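Local coordinates for cellulose biosynthesis protein BcsG (Salmonella typhimurium LT2, PDB 5OLT) that is required for cellulose biosynthesis, this being the zinc-binding extramembrane domain, of alkaline phosphatase type, of a membrane protein, at residues A56-L69 and N207-H220. Numbering follows the deposited sequence. Where two conformers were deposited one is given.
With ZN (zinc ion), chain B.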
loop_
_atom_site.group_PDB
_atom_site.type_symbol
_atom_site.label_atom_id
_atom_site.label_comp_id
_atom_site.label_asym_id
_atom_site.label_seq_id
_atom_site.Cartn_x
_atom_site.Cartn_y
_atom_site.Cartn_z
ATOM N N ALA A 56 14.022 16.858 16.159
ATOM C CA ALA A 56 12.971 16.093 15.453
ATOM C C ALA A 56 11.661 16.231 16.218
ATOM O O ALA A 56 11.638 16.396 17.440
ATOM C CB ALA A 56 13.355 14.617 15.333
ATOM N N GLN A 57 10.561 16.179 15.483
ATOM C CA GLN A 57 9.231 16.309 16.062
ATOM C C GLN A 57 8.515 14.964 16.043
ATOM O O GLN A 57 8.386 14.358 14.969
ATOM C CB GLN A 57 8.426 17.340 15.279
ATOM C CG GLN A 57 9.083 18.704 15.262
ATOM C CD GLN A 57 9.195 19.301 16.654
ATOM O OE1 GLN A 57 8.197 19.474 17.330
ATOM N NE2 GLN A 57 10.414 19.587 17.092
ATOM N N PRO A 58 8.034 14.493 17.208
ATOM C CA PRO A 58 7.292 13.217 17.274
ATOM C C PRO A 58 5.970 13.314 16.509
ATOM O O PRO A 58 5.323 14.364 16.470
ATOM C CB PRO A 58 7.001 13.038 18.772
ATOM C CG PRO A 58 7.987 13.908 19.467
ATOM C CD PRO A 58 8.219 15.066 18.565
ATOM N N PHE A 59 5.614 12.216 15.876
ATOM C CA PHE A 59 4.304 12.074 15.252
ATOM C C PHE A 59 3.990 10.586 15.161
ATOM O O PHE A 59 4.875 9.751 15.420
ATOM C CB PHE A 59 4.289 12.723 13.856
ATOM C CG PHE A 59 5.109 11.986 12.809
ATOM C CD1 PHE A 59 6.500 12.153 12.736
ATOM C CD2 PHE A 59 4.487 11.097 11.913
ATOM C CE1 PHE A 59 7.246 11.477 11.777
ATOM C CE2 PHE A 59 5.245 10.442 10.930
ATOM C CZ PHE A 59 6.631 10.628 10.867
ATOM N N ASP A 60 2.748 10.273 14.790
ATOM C CA ASP A 60 2.310 8.891 14.589
ATOM C C ASP A 60 2.091 8.586 13.115
ATOM O O ASP A 60 1.507 9.406 12.387
ATOM C CB ASP A 60 1.002 8.620 15.336
ATOM C CG ASP A 60 1.111 8.814 16.813
ATOM O OD1 ASP A 60 2.148 8.420 17.377
ATOM O OD2 ASP A 60 0.126 9.336 17.428
ATOM N N LEU A 61 2.606 7.440 12.666
ATOM C CA LEU A 61 2.321 6.891 11.326
ATOM C C LEU A 61 1.241 5.826 11.458
ATOM O O LEU A 61 1.347 4.932 12.310
ATOM C CB LEU A 61 3.594 6.272 10.699
ATOM C CG LEU A 61 3.343 5.486 9.404
ATOM C CD1 LEU A 61 2.951 6.416 8.271
ATOM C CD2 LEU A 61 4.575 4.704 8.962
ATOM N N LEU A 62 0.199 5.927 10.638
ATOM C CA LEU A 62 -0.865 4.887 10.664
ATOM C C LEU A 62 -1.031 4.397 9.233
ATOM O O LEU A 62 -1.373 5.187 8.349
ATOM C CB LEU A 62 -2.166 5.512 11.181
ATOM C CG LEU A 62 -3.409 4.651 11.085
ATOM C CD1 LEU A 62 -3.273 3.346 11.846
ATOM C CD2 LEU A 62 -4.615 5.448 11.574
ATOM N N VAL A 63 -0.726 3.117 8.998
ATOM C CA VAL A 63 -0.861 2.525 7.662
ATOM C C VAL A 63 -2.127 1.677 7.658
ATOM O O VAL A 63 -2.270 0.743 8.470
ATOM C CB VAL A 63 0.377 1.665 7.314
ATOM C CG1 VAL A 63 0.204 0.963 5.970
ATOM C CG2 VAL A 63 1.624 2.510 7.307
ATOM N N ILE A 64 -3.058 2.022 6.765
ATOM C CA ILE A 64 -4.374 1.395 6.702
ATOM C C ILE A 64 -4.372 0.522 5.438
ATOM O O ILE A 64 -4.422 1.042 4.309
ATOM C CB ILE A 64 -5.478 2.495 6.643
ATOM C CG1 ILE A 64 -5.444 3.330 7.937
ATOM C CG2 ILE A 64 -6.850 1.872 6.402
ATOM C CD1 ILE A 64 -6.447 4.458 7.958
ATOM N N ASN A 65 -4.265 -0.807 5.617
ATOM C CA ASN A 65 -4.059 -1.744 4.527
ATOM C C ASN A 65 -5.365 -2.506 4.312
ATOM O O ASN A 65 -5.813 -3.246 5.183
ATOM C CB ASN A 65 -2.884 -2.659 4.938
ATOM C CG ASN A 65 -2.495 -3.650 3.880
ATOM O OD1 ASN A 65 -2.352 -3.316 2.678
ATOM N ND2 ASN A 65 -2.277 -4.878 4.309
ATOM N N ILE A 66 -6.003 -2.252 3.172
ATOM C CA ILE A 66 -7.391 -2.678 2.951
ATOM C C ILE A 66 -7.461 -3.814 1.956
ATOM O O ILE A 66 -7.017 -3.672 0.813
ATOM C CB ILE A 66 -8.244 -1.498 2.425
ATOM C CG1 ILE A 66 -8.215 -0.323 3.422
ATOM C CG2 ILE A 66 -9.686 -1.952 2.112
ATOM C CD1 ILE A 66 -8.816 0.961 2.877
ATOM N N CYS A 67 -8.034 -4.938 2.385
ATOM C CA CYS A 67 -8.233 -6.076 1.479
ATOM C C CYS A 67 -9.292 -5.737 0.421
ATOM O O CYS A 67 -10.306 -5.120 0.743
ATOM C CB CYS A 67 -8.655 -7.302 2.320
ATOM S SG CYS A 67 -8.916 -8.849 1.383
ATOM N N SER A 68 -9.065 -6.185 -0.824
ATOM C CA SER A 68 -10.148 -6.251 -1.822
ATOM C C SER A 68 -10.711 -4.878 -2.224
ATOM O O SER A 68 -11.936 -4.691 -2.249
ATOM C CB SER A 68 -11.269 -7.206 -1.364
ATOM O OG SER A 68 -10.744 -8.516 -1.184
ATOM N N LEU A 69 -9.813 -3.963 -2.607
ATOM C CA LEU A 69 -10.177 -2.612 -3.024
ATOM C C LEU A 69 -9.208 -2.174 -4.118
ATOM O O LEU A 69 -8.053 -1.844 -3.822
ATOM C CB LEU A 69 -10.121 -1.660 -1.812
ATOM C CG LEU A 69 -10.421 -0.186 -2.172
ATOM C CD1 LEU A 69 -11.817 -0.049 -2.731
ATOM C CD2 LEU A 69 -10.261 0.649 -0.894
ATOM N N ASN A 207 3.636 12.945 23.526
ATOM C CA ASN A 207 4.476 13.265 22.365
ATOM C C ASN A 207 5.289 12.007 22.023
ATOM O O ASN A 207 6.508 12.033 21.802
ATOM C CB ASN A 207 5.393 14.471 22.655
ATOM C CG ASN A 207 6.559 14.129 23.587
ATOM O OD1 ASN A 207 6.490 13.183 24.385
ATOM N ND2 ASN A 207 7.644 14.889 23.475
ATOM N N SER A 208 4.602 10.884 22.028
ATOM C CA SER A 208 5.228 9.662 21.585
ATOM C C SER A 208 5.285 9.634 20.070
ATOM O O SER A 208 4.534 10.329 19.345
ATOM C CB SER A 208 4.479 8.453 22.118
ATOM O OG SER A 208 5.156 7.894 23.232
ATOM N N ARG A 209 6.224 8.859 19.587
ATOM C CA ARG A 209 6.178 8.497 18.183
ATOM C C ARG A 209 5.887 7.033 18.031
ATOM O O ARG A 209 6.378 6.190 18.779
ATOM C CB ARG A 209 7.371 8.984 17.349
ATOM C CG ARG A 209 8.695 8.545 17.824
ATOM C CD ARG A 209 9.848 9.071 16.989
ATOM N NE ARG A 209 10.117 10.502 16.755
ATOM C CZ ARG A 209 10.676 11.348 17.628
ATOM N NH1 ARG A 209 10.907 10.959 18.872
ATOM N NH2 ARG A 209 10.966 12.593 17.270
ATOM N N SER A 210 5.032 6.744 17.066
ATOM C CA SER A 210 4.567 5.368 16.889
ATOM C C SER A 210 4.267 5.112 15.436
ATOM O O SER A 210 4.029 6.028 14.678
ATOM C CB SER A 210 3.330 5.074 17.729
ATOM O OG SER A 210 2.182 5.741 17.222
ATOM N N ALA A 211 4.256 3.837 15.082
ATOM C CA ALA A 211 3.973 3.403 13.711
ATOM C C ALA A 211 3.096 2.183 13.832
ATOM O O ALA A 211 3.473 1.201 14.460
ATOM C CB ALA A 211 5.254 3.082 12.957
ATOM N N THR A 212 1.918 2.243 13.216
ATOM C CA THR A 212 0.910 1.209 13.319
ATOM C C THR A 212 0.588 0.650 11.944
ATOM O O THR A 212 0.339 1.407 10.999
ATOM C CB THR A 212 -0.381 1.791 13.953
ATOM O OG1 THR A 212 -0.061 2.252 15.250
ATOM C CG2 THR A 212 -1.468 0.756 14.060
ATOM N N PHE A 213 0.567 -0.687 11.864
ATOM C CA PHE A 213 0.072 -1.419 10.712
ATOM C C PHE A 213 -1.322 -1.923 11.022
ATOM O O PHE A 213 -1.517 -2.687 11.989
ATOM C CB PHE A 213 1.010 -2.593 10.402
ATOM C CG PHE A 213 0.609 -3.377 9.192
ATOM C CD1 PHE A 213 0.752 -2.798 7.926
ATOM C CD2 PHE A 213 0.091 -4.657 9.302
ATOM C CE1 PHE A 213 0.395 -3.524 6.784
ATOM C CE2 PHE A 213 -0.300 -5.399 8.146
ATOM C CZ PHE A 213 -0.149 -4.799 6.900
ATOM N N PHE A 214 -2.293 -1.492 10.216
ATOM C CA PHE A 214 -3.691 -1.839 10.444
ATOM C C PHE A 214 -4.242 -2.555 9.209
ATOM O O PHE A 214 -4.246 -1.958 8.130
ATOM C CB PHE A 214 -4.473 -0.532 10.727
ATOM C CG PHE A 214 -5.982 -0.670 10.898
ATOM C CD1 PHE A 214 -6.626 -1.878 11.280
ATOM C CD2 PHE A 214 -6.794 0.463 10.675
ATOM C CE1 PHE A 214 -8.003 -1.944 11.433
ATOM C CE2 PHE A 214 -8.178 0.385 10.849
ATOM C CZ PHE A 214 -8.788 -0.807 11.216
ATOM N N ASN A 215 -4.672 -3.821 9.358
ATOM C CA ASN A 215 -5.212 -4.568 8.227
ATOM C C ASN A 215 -6.728 -4.752 8.369
ATOM O O ASN A 215 -7.219 -5.096 9.439
ATOM C CB ASN A 215 -4.506 -5.931 8.066
ATOM C CG ASN A 215 -4.992 -6.665 6.851
ATOM O OD1 ASN A 215 -5.868 -7.521 6.949
ATOM N ND2 ASN A 215 -4.420 -6.342 5.684
ATOM N N LEU A 216 -7.445 -4.454 7.282
ATOM C CA LEU A 216 -8.910 -4.397 7.252
ATOM C C LEU A 216 -9.501 -5.353 6.236
ATOM O O LEU A 216 -9.164 -5.281 5.061
ATOM C CB LEU A 216 -9.404 -2.974 6.846
ATOM C CG LEU A 216 -9.085 -1.846 7.784
ATOM C CD1 LEU A 216 -7.634 -1.436 7.632
ATOM C CD2 LEU A 216 -9.993 -0.660 7.490
ATOM N N LEU A 217 -10.444 -6.166 6.689
ATOM C CA LEU A 217 -11.078 -7.201 5.887
ATOM C C LEU A 217 -12.555 -6.991 5.433
ATOM O O LEU A 217 -13.106 -7.900 4.811
ATOM C CB LEU A 217 -11.045 -8.495 6.772
ATOM C CG LEU A 217 -11.026 -9.829 6.059
ATOM C CD1 LEU A 217 -9.735 -9.969 5.248
ATOM C CD2 LEU A 217 -11.154 -10.968 7.067
ATOM N N PRO A 218 -13.208 -5.828 5.702
ATOM C CA PRO A 218 -14.658 -5.847 5.439
ATOM C C PRO A 218 -15.055 -6.050 3.979
ATOM O O PRO A 218 -16.166 -6.527 3.723
ATOM C CB PRO A 218 -15.121 -4.483 5.945
ATOM C CG PRO A 218 -13.936 -3.605 5.753
ATOM C CD PRO A 218 -12.767 -4.489 6.147
ATOM N N LEU A 219 -14.176 -5.690 3.038
ATOM C CA LEU A 219 -14.535 -5.778 1.621
ATOM C C LEU A 219 -14.254 -7.160 1.046
ATOM O O LEU A 219 -14.544 -7.403 -0.112
ATOM C CB LEU A 219 -13.802 -4.699 0.816
ATOM C CG LEU A 219 -14.027 -3.289 1.358
ATOM C CD1 LEU A 219 -13.320 -2.310 0.411
ATOM C CD2 LEU A 219 -15.501 -2.918 1.555
ATOM N N HIS A 220 -13.701 -8.086 1.852
ATOM C CA HIS A 220 -13.455 -9.434 1.330
ATOM C C HIS A 220 -14.753 -10.132 0.939
ATOM O O HIS A 220 -15.774 -9.982 1.592
ATOM C CB HIS A 220 -12.727 -10.266 2.375
ATOM C CG HIS A 220 -12.151 -11.561 1.839
ATOM N ND1 HIS A 220 -12.929 -12.646 1.448
ATOM C CD2 HIS A 220 -10.872 -11.933 1.638
ATOM C CE1 HIS A 220 -12.142 -13.638 1.073
ATOM N NE2 HIS A 220 -10.888 -13.234 1.188
HETATM ZN ZN ZN B . -6.836 -9.456 0.672
HETATM O O HOH W 1 12.419 13.753 19.402
HETATM O O HOH W 2 10.196 12.310 14.360
HETATM O O HOH W 3 0.801 4.810 15.079
HETATM O O HOH W 4 -11.403 -4.945 3.239
HETATM O O HOH W 5 -8.014 -11.600 0.159
#
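D60-I66 and S210-L216 pair as neighbouring parallel strands inside the mixed central sheet of an alkaline phosphatase-type domain; strand 142-147 flanks S210-L216 and strand 259-265 flanks D60-I66. Their axes run 4.6 Å apart and only 7° from parallel. The backbone ladder opens with a weak bond from S210 N to F59 O, then seven firm ones follow: L61, V63, N65 and C67 give their N-H to the carbonyls of S210, T212, F214 and L216, while T212, F214 and L216 donate back to L61, V63 and N65. N65 N meets F214 O at 2.8 Å.

Apolar packing follows on both faces. On the one carrying I64, F214 and L216, L216 CD1 sits 3.5 Å above the F214 ring, over its centre, and also touches I64 CG2 at 3.6 Å; V194 and L195 of helix 191-203 touch F214. On the other, V63 CG1 approaches F213 CD1, and L109 of helix 102-110 lies against both side chains.

Polar groups bind the start of the pair. S210 OG donates to D60 OD1 (2.7 Å), arriving from well above the carboxylate plane, while D60 OD2 makes a salt bridge with R257. One water links L61 O, S210 OG and T212 OG1, the last also hydrogen-bonded to W198 NE1. Farther out, the R209 chain bends at chi3 (58°), laying one guanidinium face over P58 CA; at the edge, NE and NH2 each donate to a water.

Near the zinc end, another water donates to C67 O and L216 O and accepts from L219 N, in the L217-H220 turn. C67 is a zinc ligand, with S102, E266, H267 and a water; N215 ND2 hydrogen-bonds to E266 OE2, while OE1 binds the metal. With SG anti to the backbone N (chi1 -179°), C67 binds zinc through SG at 2.3 Å, and the same sulfur lies at the edge of the H220 ring, 3.7 Å from CD2.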